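Local coordinates for actin-related protein 8 (Homo sapiens, PDB 4FO0) that binds ATP with low basal ATPase activity, does not polymerize, and is a proposed core subunit of the INO80 chromatin-remodelling complex, at residues D547-P550 and R551-A554. Numbering follows the deposited sequence.
Sequences DMDP and RLIA
D549 and R551 illustrate how an aspartate just before a proline can brace a tight turn and hold a pocket-lining arginine at the same time. The aspartate side chain, followed outward, finds a partner at nearly every atom. Its CB rests against CD1 of L552 at 3.8 Å. With CG swung anti to the backbone N (chi1 -170°), the carboxylate turns towards the residues that follow. OD1 takes two donors: the backbone N of R551, 3.2 Å away and approaching from above the carboxylate plane, and NE of R551, 2.9 Å away, which meets the syn lone pair of OD1, an oxygen that itself lies in the guanidinium plane at its edge. The first of these bonds closes an Asx turn over P550. OD2 adds a weak, bent bond to R551 NH2 at 2.9 Å, so the salt bridge is two-pronged but lopsided, its two planes 55° apart. A bend at chi3 (-58°) brings the arginine head back to the acid.

The main chain closes a second, overlapping turn: D549 O accepts L552 N at 2.9 Å, a type I beta turn with P550 and R551 at its corners. Beyond it, water 1 links P550 O to A554 N as helix 553-563 begins, while CD1 of I553 packs on CB of M548 at 3.6 Å. Outside the turn, R551 touches the bound ATP, and M512 packs against both P550 and R551.

Replacing D549 by an alanine would probably leave the guanidinium without its carboxylate mate and less restrained in its rotation, and the amide of R551 without its side-chain acceptor. The pairing is thus consistent with D549 being a second-shell residue of the nucleotide pocket, one that helps set the orientation of R551 beside ATP and is likely to offset part of its positive charge.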
loop_
_atom_site.group_PDB
_atom_site.type_symbol
_atom_site.label_atom_id
_atom_site.label_comp_id
_atom_site.label_asym_id
_atom_site.label_seq_id
_atom_site.Cartn_x
_atom_site.Cartn_y
_atom_site.Cartn_z
ATOM N N ASP A 547 4.776 -2.095 -18.925
ATOM C CA ASP A 547 4.048 -3.261 -18.460
ATOM C C ASP A 547 4.599 -3.868 -17.176
ATOM O O ASP A 547 4.641 -5.087 -17.049
ATOM C CB ASP A 547 3.997 -4.326 -19.550
ATOM C CG ASP A 547 3.180 -5.527 -19.142
ATOM O OD1 ASP A 547 1.946 -5.497 -19.317
ATOM O OD2 ASP A 547 3.772 -6.502 -18.639
ATOM N N MET A 548 5.011 -3.042 -16.219
ATOM C CA MET A 548 5.534 -3.599 -14.968
ATOM C C MET A 548 4.473 -3.691 -13.871
ATOM O O MET A 548 3.341 -3.224 -14.026
ATOM C CB MET A 548 6.741 -2.809 -14.469
ATOM C CG MET A 548 7.298 -1.827 -15.489
ATOM S SD MET A 548 8.603 -0.774 -14.821
ATOM C CE MET A 548 9.907 -1.990 -14.627
ATOM N N ASP A 549 4.856 -4.332 -12.774
ATOM C CA ASP A 549 4.028 -4.476 -11.585
ATOM C C ASP A 549 3.978 -3.103 -10.896
ATOM O O ASP A 549 5.015 -2.553 -10.531
ATOM C CB ASP A 549 4.672 -5.541 -10.685
ATOM C CG ASP A 549 3.794 -5.969 -9.516
ATOM O OD1 ASP A 549 2.823 -5.266 -9.179
ATOM O OD2 ASP A 549 4.111 -7.016 -8.906
ATOM N N PRO A 550 2.774 -2.525 -10.749
ATOM C CA PRO A 550 2.648 -1.203 -10.120
ATOM C C PRO A 550 3.218 -1.184 -8.701
ATOM O O PRO A 550 3.653 -0.150 -8.191
ATOM C CB PRO A 550 1.135 -0.975 -10.077
ATOM C CG PRO A 550 0.568 -1.891 -11.112
ATOM C CD PRO A 550 1.482 -3.057 -11.219
ATOM N N ARG A 551 3.212 -2.338 -8.054
ATOM C CA ARG A 551 3.775 -2.424 -6.719
ATOM C C ARG A 551 5.273 -2.223 -6.683
ATOM O O ARG A 551 5.810 -1.841 -5.650
ATOM C CB ARG A 551 3.404 -3.752 -6.081
ATOM C CG ARG A 551 1.951 -3.781 -5.676
ATOM C CD ARG A 551 1.494 -5.167 -5.432
ATOM N NE ARG A 551 1.683 -5.973 -6.623
ATOM C CZ ARG A 551 1.298 -7.232 -6.720
ATOM N NH1 ARG A 551 0.706 -7.822 -5.688
ATOM N NH2 ARG A 551 1.510 -7.896 -7.842
ATOM N N LEU A 552 5.947 -2.472 -7.805
ATOM C CA LEU A 552 7.414 -2.456 -7.831
ATOM C C LEU A 552 8.060 -1.246 -8.507
ATOM O O LEU A 552 9.284 -1.107 -8.469
ATOM C CB LEU A 552 7.939 -3.724 -8.481
ATOM C CG LEU A 552 7.363 -5.018 -7.911
ATOM C CD1 LEU A 552 7.819 -6.197 -8.752
ATOM C CD2 LEU A 552 7.777 -5.194 -6.461
ATOM N N ILE A 553 7.252 -0.382 -9.120
ATOM C CA ILE A 553 7.772 0.764 -9.849
ATOM C C ILE A 553 8.715 1.627 -8.999
ATOM O O ILE A 553 9.807 2.003 -9.448
ATOM C CB ILE A 553 6.641 1.654 -10.413
ATOM C CG1 ILE A 553 5.608 0.807 -11.151
ATOM C CG2 ILE A 553 7.211 2.714 -11.340
ATOM C CD1 ILE A 553 6.222 -0.163 -12.114
ATOM N N ALA A 554 8.297 1.950 -7.780
ATOM C CA ALA A 554 9.092 2.836 -6.951
ATOM C C ALA A 554 10.383 2.145 -6.519
ATOM O O ALA A 554 11.483 2.717 -6.597
ATOM C CB ALA A 554 8.304 3.293 -5.762
HETATM O O HOH W 1 5.697 1.352 -6.863
#